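Long-range contacts in galactokinase (Bifidobacterium longum subsp. infantis ATCC 15697 = JCM 1222 = DSM 20088, PDB 6TEQ), which probably catalyses the ATP-dependent phosphorylation of galactose, as a sugar kinase of the GHMP family, and here holds 2-deoxy-2-fluoro-galactose: residues A[62-73]-A[123-133]; A[103-111]-A[142-153]. All blocks are in the same frame, centred on the assembly; numbering follows the deposited sequence. Where two conformers were deposited one is given.

Contact 1 pairs two strands of the large mixed sheet, 54-70 and 125-131, and contact 2 packs helices 105-116 and 141-156 together beneath it; their centres lie about 8 Å apart. Along the chain the segments alternate: strand 54-70, helix 105-116, strand 125-131, then helix 141-156, so each contact is closed across an element of the other. They touch directly, Phe129 and Ile66 of the sheet resting on Thr149 of helix 141-156. Together they build one layered alpha/beta unit of the GHMP kinase fold. Its nucleotide-binding residues lie close by: Ser142 within contact 2, Ser141 beside Val133, and Ser80 near Phe129 and Trp103.

Contact 1: residues A[62-73]-A[123-133]; sequences HRTFIALKPRED and KGFDAAFVSCV. With PEG (di(hydroxyethyl)ether), chain H.
Strands 62-70 and 125-131 run antiparallel, their axes 4.5 Å apart at 164°, with seven successive bridges from Thr64-Ser131 to Pro70-Phe125. Phe65, Ala67 and Lys69 form the hydrogen-bonded pairs with Val130, Ala128 and Asp126, each through two backbone bonds. On the face bearing Ile66 and Phe129 the side chains lie alongside one another: Ile66 lays CG1 over the Phe129 ring, 3.9 Å from its centroid and offset toward the rim, while Thr64 CG2 meets the ring at its edge. With its CG1 anti to the backbone N (chi1 -172°), Ile66 extends its CD1 to 3.5 Å from Phe129 CZ. Farther along, Leu68 crosses Phe125 at about a right angle, Leu68 CD1 3.5 Å from Phe125 CD2. This apolar face lies against helix 141-156, while Phe23 and Leu22 of helix 12-27 pack on the opposite face at Ala67 and Ala128: the sheet of the GHMP kinase N-terminal domain, sandwiched between helices. At one end the hydroxyls Thr64 OG1 and Ser131 OG share a hydrogen bond of 2.6 Å, and Ser131 OG also accepts from Val133 N in an ST turn. At the other end Arg71 joins two carboxylates. Its NE and NH1 grip Asp73 side-on, nearly in the guanidinium plane, and NH2 reaches the syn lone pair of Asp126 OD1 at 3.1 Å, the carboxylate turned 74° from the guanidinium. Asp126 OD1 has a second cationic partner in Arg77, so the two positive groups probably stabilise the charge of this buried carboxylate. A di(hydroxyethyl)ether molecule, probably from the crystallisation liquor, lays its C2 over one guanidinium face; its O1 accepts a hydrogen bond from Asp73 N.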
loop_
_atom_site.group_PDB
_atom_site.type_symbol
_atom_site.label_atom_id
_atom_site.label_comp_id
_atom_site.label_asym_id
_atom_site.label_seq_id
_atom_site.Cartn_x
_atom_site.Cartn_y
_atom_site.Cartn_z
ATOM N N HIS A 62 5.916 -2.100 10.476
ATOM C CA HIS A 62 6.329 -0.681 10.379
ATOM C C HIS A 62 5.059 0.161 10.328
ATOM O O HIS A 62 4.200 -0.062 9.440
ATOM C CB HIS A 62 7.137 -0.415 9.115
ATOM C CG HIS A 62 8.395 -1.202 9.093
ATOM N ND1 HIS A 62 8.362 -2.567 8.880
ATOM C CD2 HIS A 62 9.685 -0.848 9.293
ATOM C CE1 HIS A 62 9.605 -3.037 8.982
ATOM N NE2 HIS A 62 10.437 -1.991 9.192
ATOM N N ARG A 63 4.918 1.126 11.230
ATOM C CA ARG A 63 3.720 1.942 11.396
ATOM C C ARG A 63 4.072 3.424 11.405
ATOM O O ARG A 63 5.228 3.806 11.808
ATOM C CB ARG A 63 2.975 1.533 12.636
ATOM C CG ARG A 63 2.480 0.076 12.589
ATOM C CD ARG A 63 2.220 -0.540 13.944
ATOM N NE ARG A 63 0.957 -0.176 14.594
ATOM C CZ ARG A 63 -0.242 -0.676 14.319
ATOM N NH1 ARG A 63 -0.402 -1.561 13.352
ATOM N NH2 ARG A 63 -1.284 -0.316 15.053
ATOM N N THR A 64 3.047 4.203 11.077
ATOM C CA THR A 64 3.016 5.659 11.317
ATOM C C THR A 64 2.189 5.839 12.595
ATOM O O THR A 64 1.010 5.397 12.612
ATOM C CB THR A 64 2.409 6.400 10.144
ATOM O OG1 THR A 64 3.345 6.207 9.093
ATOM C CG2 THR A 64 2.143 7.879 10.353
ATOM N N PHE A 65 2.730 6.580 13.548
ATOM C CA PHE A 65 2.105 6.890 14.831
ATOM C C PHE A 65 1.679 8.338 14.843
ATOM O O PHE A 65 2.422 9.226 14.391
ATOM C CB PHE A 65 3.063 6.668 16.002
ATOM C CG PHE A 65 3.375 5.210 16.189
ATOM C CD1 PHE A 65 4.336 4.606 15.418
ATOM C CD2 PHE A 65 2.850 4.497 17.253
ATOM C CE1 PHE A 65 4.589 3.259 15.575
ATOM C CE2 PHE A 65 3.070 3.139 17.386
ATOM C CZ PHE A 65 3.977 2.539 16.565
ATOM N N ILE A 66 0.412 8.535 15.165
ATOM C CA ILE A 66 -0.180 9.890 15.194
ATOM C C ILE A 66 -0.586 10.167 16.626
ATOM O O ILE A 66 -1.457 9.459 17.179
ATOM C CB ILE A 66 -1.368 10.089 14.272
ATOM C CG1 ILE A 66 -1.834 11.557 14.173
ATOM C CG2 ILE A 66 -2.490 9.101 14.536
ATOM C CD1 ILE A 66 -3.063 11.735 13.333
ATOM N N ALA A 67 -0.005 11.209 17.189
ATOM C CA ALA A 67 -0.519 11.789 18.469
ATOM C C ALA A 67 -1.511 12.889 18.055
ATOM O O ALA A 67 -1.143 13.756 17.250
ATOM C CB ALA A 67 0.628 12.293 19.303
ATOM N N LEU A 68 -2.754 12.821 18.501
ATOM C CA LEU A 68 -3.781 13.781 18.060
ATOM C C LEU A 68 -4.607 14.320 19.208
ATOM O O LEU A 68 -4.856 13.582 20.194
ATOM C CB LEU A 68 -4.654 13.077 17.012
ATOM C CG LEU A 68 -5.757 13.939 16.352
ATOM C CD1 LEU A 68 -5.964 13.547 14.906
ATOM C CD2 LEU A 68 -7.060 13.850 17.134
ATOM N N LYS A 69 -5.054 15.557 19.053
ATOM C CA LYS A 69 -6.058 16.155 19.971
ATOM C C LYS A 69 -7.020 16.937 19.110
ATOM O O LYS A 69 -6.595 17.704 18.257
ATOM C CB LYS A 69 -5.417 17.050 21.036
ATOM C CG LYS A 69 -6.393 17.572 22.054
ATOM C CD LYS A 69 -5.686 18.342 23.133
ATOM C CE LYS A 69 -6.660 18.800 24.191
ATOM N NZ LYS A 69 -5.997 19.775 25.040
ATOM N N PRO A 70 -8.335 16.774 19.322
ATOM C CA PRO A 70 -9.295 17.545 18.526
ATOM C C PRO A 70 -9.238 18.998 18.999
ATOM O O PRO A 70 -8.860 19.250 20.115
ATOM C CB PRO A 70 -10.630 16.897 18.870
ATOM C CG PRO A 70 -10.421 16.340 20.276
ATOM C CD PRO A 70 -8.956 15.889 20.329
ATOM N N ARG A 71 -9.747 19.869 18.160
ATOM C CA ARG A 71 -9.914 21.307 18.467
ATOM C C ARG A 71 -11.391 21.682 18.414
ATOM O O ARG A 71 -12.149 20.998 17.712
ATOM C CB ARG A 71 -9.111 22.113 17.465
ATOM C CG ARG A 71 -7.591 21.947 17.553
ATOM C CD ARG A 71 -6.822 22.711 16.467
ATOM N NE ARG A 71 -6.985 24.151 16.673
ATOM C CZ ARG A 71 -6.108 24.957 17.208
ATOM N NH1 ARG A 71 -6.483 26.213 17.358
ATOM N NH2 ARG A 71 -4.910 24.535 17.643
ATOM N N GLU A 72 -11.797 22.764 19.089
ATOM C CA GLU A 72 -13.195 23.279 19.002
ATOM C C GLU A 72 -13.315 24.286 17.844
ATOM O O GLU A 72 -14.448 24.699 17.546
ATOM C CB GLU A 72 -13.632 23.926 20.318
ATOM C CG GLU A 72 -13.799 22.957 21.492
ATOM C CD GLU A 72 -14.014 23.673 22.831
ATOM O OE1 GLU A 72 -13.869 24.902 22.843
ATOM O OE2 GLU A 72 -14.232 22.953 23.864
ATOM N N ASP A 73 -12.200 24.688 17.222
ATOM C CA ASP A 73 -12.241 25.417 15.927
ATOM C C ASP A 73 -11.994 24.453 14.772
ATOM O O ASP A 73 -11.905 23.245 15.010
ATOM C CB ASP A 73 -11.294 26.620 15.926
ATOM C CG ASP A 73 -9.834 26.289 16.068
ATOM O OD1 ASP A 73 -9.459 25.189 15.585
ATOM O OD2 ASP A 73 -9.061 27.150 16.661
ATOM N N LYS A 123 -14.394 18.569 13.453
ATOM C CA LYS A 123 -13.799 19.925 13.385
ATOM C C LYS A 123 -12.273 19.749 13.256
ATOM O O LYS A 123 -11.758 18.705 12.769
ATOM C CB LYS A 123 -14.193 20.740 14.630
ATOM C CG LYS A 123 -15.664 20.809 14.987
ATOM C CD LYS A 123 -16.445 21.394 13.869
ATOM C CE LYS A 123 -17.950 21.397 14.030
ATOM N NZ LYS A 123 -18.381 22.405 15.017
ATOM N N GLY A 124 -11.528 20.730 13.728
ATOM C CA GLY A 124 -10.080 20.789 13.584
ATOM C C GLY A 124 -9.369 19.784 14.419
ATOM O O GLY A 124 -10.004 19.035 15.256
ATOM N N PHE A 125 -8.049 19.846 14.336
ATOM C CA PHE A 125 -7.222 18.996 15.200
ATOM C C PHE A 125 -5.759 19.451 15.145
ATOM O O PHE A 125 -5.322 20.124 14.202
ATOM C CB PHE A 125 -7.340 17.518 14.832
ATOM C CG PHE A 125 -6.835 17.155 13.468
ATOM C CD1 PHE A 125 -7.663 17.262 12.378
ATOM C CD2 PHE A 125 -5.562 16.648 13.284
ATOM C CE1 PHE A 125 -7.241 16.858 11.116
ATOM C CE2 PHE A 125 -5.119 16.299 12.020
ATOM C CZ PHE A 125 -5.935 16.416 10.938
ATOM N N ASP A 126 -5.055 19.080 16.198
ATOM C CA ASP A 126 -3.578 19.154 16.287
ATOM C C ASP A 126 -3.051 17.741 16.203
ATOM O O ASP A 126 -3.593 16.868 16.876
ATOM C CB ASP A 126 -3.147 19.824 17.560
ATOM C CG ASP A 126 -3.583 21.265 17.671
ATOM O OD1 ASP A 126 -3.559 21.999 16.592
ATOM O OD2 ASP A 126 -3.860 21.674 18.855
ATOM N N ALA A 127 -2.001 17.545 15.406
ATOM C CA ALA A 127 -1.377 16.210 15.343
ATOM C C ALA A 127 0.133 16.295 15.161
ATOM O O ALA A 127 0.644 17.245 14.493
ATOM C CB ALA A 127 -2.021 15.341 14.287
ATOM N N ALA A 128 0.741 15.234 15.624
ATOM C CA ALA A 128 2.179 14.954 15.451
ATOM C C ALA A 128 2.315 13.522 14.939
ATOM O O ALA A 128 1.776 12.575 15.500
ATOM C CB ALA A 128 2.964 15.130 16.698
ATOM N N PHE A 129 3.067 13.384 13.873
ATOM C CA PHE A 129 3.353 12.065 13.253
ATOM C C PHE A 129 4.833 11.682 13.433
ATOM O O PHE A 129 5.738 12.506 13.185
ATOM C CB PHE A 129 3.125 12.166 11.738
ATOM C CG PHE A 129 1.713 12.405 11.390
ATOM C CD1 PHE A 129 0.863 11.328 11.260
ATOM C CD2 PHE A 129 1.192 13.687 11.313
ATOM C CE1 PHE A 129 -0.456 11.526 10.891
ATOM C CE2 PHE A 129 -0.132 13.876 10.973
ATOM C CZ PHE A 129 -0.953 12.807 10.814
ATOM N N VAL A 130 5.049 10.434 13.812
ATOM C CA VAL A 130 6.348 9.743 13.811
ATOM C C VAL A 130 6.127 8.435 13.048
ATOM O O VAL A 130 5.199 7.732 13.353
ATOM C CB VAL A 130 6.926 9.505 15.213
ATOM C CG1 VAL A 130 8.162 8.681 15.099
ATOM C CG2 VAL A 130 7.185 10.855 15.924
ATOM N N SER A 131 6.961 8.169 12.025
ATOM C CA SER A 131 6.824 6.960 11.211
ATOM C C SER A 131 8.134 6.190 11.127
ATOM O O SER A 131 9.212 6.805 11.177
ATOM C CB SER A 131 6.310 7.349 9.834
ATOM O OG SER A 131 5.974 6.224 9.070
ATOM N N CYS A 132 8.026 4.903 10.845
ATOM C CA CYS A 132 9.163 4.114 10.360
ATOM C C CYS A 132 8.804 3.448 9.008
ATOM O O CYS A 132 9.520 2.516 8.651
ATOM C CB CYS A 132 9.588 3.110 11.402
ATOM S SG CYS A 132 8.281 1.925 11.801
ATOM N N VAL A 133 7.699 3.832 8.340
ATOM C CA VAL A 133 7.410 3.370 6.962
ATOM C C VAL A 133 8.314 4.172 6.038
ATOM O O VAL A 133 8.151 5.387 5.934
ATOM C CB VAL A 133 5.933 3.497 6.585
ATOM C CG1 VAL A 133 5.671 2.956 5.199
ATOM C CG2 VAL A 133 5.060 2.851 7.597
HETATM C C1 PEG H . -9.464 25.089 20.525
HETATM O O1 PEG H . -9.995 25.327 19.233
HETATM C C2 PEG H . -8.183 24.325 20.504
HETATM O O2 PEG H . -8.062 23.503 21.665
HETATM C C3 PEG H . -6.851 22.737 21.694
HETATM C C4 PEG H . -7.151 21.277 21.522
HETATM O O4 PEG H . -6.154 20.537 20.676
#

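Contact 2: residues A[103-111]-A[142-153]; sequences WSAYPTGVA and SAAMTCSTALAL
Met145 leaves its helix with CG anti to the backbone N (chi1 177°) and its chain extended, which brings SD to the indole edge of Trp103; the bend at chi3 (-74°) then turns CE toward Trp103 CZ3, 3.7 Å away. Trp103 swings to meet it with CG between its own backbone N and carbonyl carbon. The result is a Met-aromatic contact: SD lies in the indole plane, 5.0 Å from the centroid of the six-membered ring. This contact lies at one end of a helix-helix interface in the N-terminal domain of the GHMP kinase fold, where segments 105-111 and 142-153 run roughly the same way, their axes 8.6 Å apart and crossing at -36°. Met145 SD also touches Pro107 CD, so proline and indole meet the same sulfur from neighbouring directions. Tyr106 turns the edge of its ring to Thr146 CG2 and brings CE1 near Ser142 CB; Ser142 belongs to the ADP and magnesium site known for this protein, though neither is bound in this model, and Glu179, also part of the magnesium site, lies about 4 Å from the Tyr106 side chain. One turn on, Val110 is a knob in the hole formed by Thr146, Thr149, Ala150 and Leu153. Its two methyls part over the helix, CG1 toward Ala150 CB at 3.7 Å and CG2 toward Thr146 O at 3.6 Å. No hydrogen bond crosses the interface; the threonine hydroxyls turn back to their own helix. Thr149 OG1 gives its proton to Met145 O at 2.7 Å, on the opposite face of that carbonyl's plane from Thr149 N, yet the same hydroxyl oxygen packs against Pro107 CB. At the far end, Leu153 CD1 rests 3.7 Å from Ala111 CB.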
loop_
_atom_site.group_PDB
_atom_site.type_symbol
_atom_site.label_atom_id
_atom_site.label_comp_id
_atom_site.label_asym_id
_atom_site.label_seq_id
_atom_site.Cartn_x
_atom_site.Cartn_y
_atom_site.Cartn_z
ATOM N N TRP A 103 2.630 18.022 2.130
ATOM C CA TRP A 103 2.355 16.750 2.867
ATOM C C TRP A 103 1.116 16.869 3.802
ATOM O O TRP A 103 0.446 15.817 4.043
ATOM C CB TRP A 103 3.598 16.315 3.652
ATOM C CG TRP A 103 3.813 17.047 4.947
ATOM C CD1 TRP A 103 4.564 18.170 5.137
ATOM C CD2 TRP A 103 3.359 16.670 6.264
ATOM N NE1 TRP A 103 4.591 18.512 6.460
ATOM C CE2 TRP A 103 3.823 17.646 7.179
ATOM C CE3 TRP A 103 2.545 15.669 6.753
ATOM C CZ2 TRP A 103 3.608 17.568 8.549
ATOM C CZ3 TRP A 103 2.303 15.598 8.105
ATOM C CH2 TRP A 103 2.764 16.569 8.979
ATOM N N SER A 104 0.853 18.039 4.355
ATOM C CA SER A 104 -0.268 18.266 5.297
ATOM C C SER A 104 -1.607 18.052 4.608
ATOM O O SER A 104 -2.606 17.883 5.271
ATOM C CB SER A 104 -0.220 19.638 5.965
ATOM O OG SER A 104 -0.356 20.693 5.033
ATOM N N ALA A 105 -1.628 18.034 3.291
ATOM C CA ALA A 105 -2.872 17.746 2.540
ATOM C C ALA A 105 -3.369 16.347 2.937
ATOM O O ALA A 105 -4.569 16.127 2.886
ATOM C CB ALA A 105 -2.597 17.801 1.052
ATOM N N TYR A 106 -2.473 15.405 3.202
ATOM C CA TYR A 106 -2.895 14.009 3.491
ATOM C C TYR A 106 -3.699 13.917 4.785
ATOM O O TYR A 106 -4.884 13.525 4.756
ATOM C CB TYR A 106 -1.665 13.093 3.497
ATOM C CG TYR A 106 -1.079 12.847 2.116
ATOM C CD1 TYR A 106 -1.450 11.749 1.371
ATOM C CD2 TYR A 106 -0.132 13.689 1.576
ATOM C CE1 TYR A 106 -0.921 11.501 0.124
ATOM C CE2 TYR A 106 0.439 13.429 0.330
ATOM C CZ TYR A 106 0.053 12.324 -0.392
ATOM O OH TYR A 106 0.551 12.011 -1.628
ATOM N N PRO A 107 -3.176 14.343 5.975
ATOM C CA PRO A 107 -4.023 14.304 7.158
ATOM C C PRO A 107 -5.184 15.317 7.112
ATOM O O PRO A 107 -6.302 14.989 7.514
ATOM C CB PRO A 107 -3.032 14.554 8.330
ATOM C CG PRO A 107 -1.882 15.365 7.693
ATOM C CD PRO A 107 -1.800 14.755 6.297
ATOM N N THR A 108 -4.937 16.559 6.623
ATOM C CA THR A 108 -6.003 17.566 6.642
ATOM C C THR A 108 -7.145 17.040 5.784
ATOM O O THR A 108 -8.328 17.242 6.093
ATOM C CB THR A 108 -5.489 18.889 6.091
ATOM O OG1 THR A 108 -4.321 19.221 6.837
ATOM C CG2 THR A 108 -6.515 19.972 6.203
ATOM N N GLY A 109 -6.768 16.433 4.659
ATOM C CA GLY A 109 -7.767 16.008 3.649
ATOM C C GLY A 109 -8.663 14.905 4.194
ATOM O O GLY A 109 -9.793 14.765 3.746
ATOM N N VAL A 110 -8.209 14.177 5.189
ATOM C CA VAL A 110 -9.051 13.136 5.850
ATOM C C VAL A 110 -10.194 13.783 6.637
ATOM O O VAL A 110 -11.364 13.399 6.407
ATOM C CB VAL A 110 -8.222 12.216 6.755
ATOM C CG1 VAL A 110 -9.175 11.284 7.480
ATOM C CG2 VAL A 110 -7.158 11.471 5.913
ATOM N N ALA A 111 -9.901 14.802 7.425
ATOM C CA ALA A 111 -10.952 15.562 8.133
ATOM C C ALA A 111 -11.930 16.174 7.110
ATOM O O ALA A 111 -13.158 16.071 7.291
ATOM C CB ALA A 111 -10.341 16.518 9.090
ATOM N N SER A 142 1.966 6.749 2.564
ATOM C CA SER A 142 0.800 7.646 2.294
ATOM C C SER A 142 -0.479 7.161 3.018
ATOM O O SER A 142 -1.240 7.988 3.573
ATOM C CB SER A 142 0.542 7.761 0.795
ATOM O OG SER A 142 0.582 6.467 0.222
ATOM N N ALA A 143 -0.756 5.864 2.946
ATOM C CA ALA A 143 -1.924 5.230 3.596
ATOM C C ALA A 143 -1.703 5.150 5.081
ATOM O O ALA A 143 -2.637 5.281 5.824
ATOM C CB ALA A 143 -2.207 3.826 3.077
ATOM N N ALA A 144 -0.477 4.862 5.523
ATOM C CA ALA A 144 -0.234 4.803 6.962
ATOM C C ALA A 144 -0.604 6.175 7.532
ATOM O O ALA A 144 -1.152 6.228 8.630
ATOM C CB ALA A 144 1.211 4.434 7.198
ATOM N N MET A 145 -0.284 7.257 6.836
ATOM C CA MET A 145 -0.595 8.608 7.387
ATOM C C MET A 145 -2.109 8.862 7.325
ATOM O O MET A 145 -2.685 9.401 8.302
ATOM C CB MET A 145 0.166 9.689 6.619
ATOM C CG MET A 145 -0.151 11.085 7.083
ATOM S SD MET A 145 1.044 12.246 6.512
ATOM C CE MET A 145 2.458 11.900 7.555
ATOM N N THR A 146 -2.733 8.602 6.212
ATOM C CA THR A 146 -4.175 8.912 6.055
ATOM C C THR A 146 -5.000 7.988 6.939
ATOM O O THR A 146 -5.987 8.457 7.515
ATOM C CB THR A 146 -4.658 8.905 4.596
ATOM O OG1 THR A 146 -4.403 7.574 4.058
ATOM C CG2 THR A 146 -4.027 9.994 3.770
ATOM N N CYS A 147 -4.679 6.711 7.038
ATOM C CA CYS A 147 -5.472 5.759 7.824
ATOM C C CYS A 147 -5.282 5.967 9.332
ATOM O O CYS A 147 -6.303 5.875 10.079
ATOM C CB CYS A 147 -5.169 4.323 7.376
ATOM S SG CYS A 147 -5.785 4.016 5.711
ATOM N N SER A 148 -4.072 6.324 9.759
ATOM C CA SER A 148 -3.867 6.596 11.223
ATOM C C SER A 148 -4.689 7.838 11.583
ATOM O O SER A 148 -5.326 7.827 12.603
ATOM C CB SER A 148 -2.438 6.815 11.583
ATOM O OG SER A 148 -1.819 7.860 10.872
ATOM N N THR A 149 -4.718 8.826 10.695
ATOM C CA THR A 149 -5.475 10.089 10.962
ATOM C C THR A 149 -6.976 9.755 10.970
ATOM O O THR A 149 -7.665 10.260 11.830
ATOM C CB THR A 149 -5.171 11.131 9.903
ATOM O OG1 THR A 149 -3.776 11.405 9.812
ATOM C CG2 THR A 149 -5.877 12.437 10.184
ATOM N N ALA A 150 -7.447 8.943 10.038
ATOM C CA ALA A 150 -8.892 8.614 9.911
ATOM C C ALA A 150 -9.297 7.863 11.165
ATOM O O ALA A 150 -10.342 8.151 11.729
ATOM C CB ALA A 150 -9.147 7.768 8.666
ATOM N N LEU A 151 -8.457 6.948 11.669
ATOM C CA LEU A 151 -8.836 6.188 12.874
ATOM C C LEU A 151 -8.855 7.129 14.076
ATOM O O LEU A 151 -9.777 7.030 14.919
ATOM C CB LEU A 151 -7.867 5.036 13.091
ATOM C CG LEU A 151 -8.348 3.964 14.052
ATOM C CD1 LEU A 151 -9.541 3.166 13.524
ATOM C CD2 LEU A 151 -7.202 3.072 14.415
ATOM N N ALA A 152 -7.855 7.990 14.181
ATOM C CA ALA A 152 -7.749 8.918 15.330
ATOM C C ALA A 152 -8.976 9.850 15.313
ATOM O O ALA A 152 -9.584 10.050 16.383
ATOM C CB ALA A 152 -6.458 9.692 15.276
ATOM N N LEU A 153 -9.350 10.424 14.169
ATOM C CA LEU A 153 -10.479 11.346 14.097
ATOM C C LEU A 153 -11.776 10.620 14.440
ATOM O O LEU A 153 -12.616 11.209 15.115
ATOM C CB LEU A 153 -10.550 11.993 12.710
ATOM C CG LEU A 153 -9.454 13.011 12.449
ATOM C CD1 LEU A 153 -9.416 13.413 10.966
ATOM C CD2 LEU A 153 -9.600 14.256 13.353
#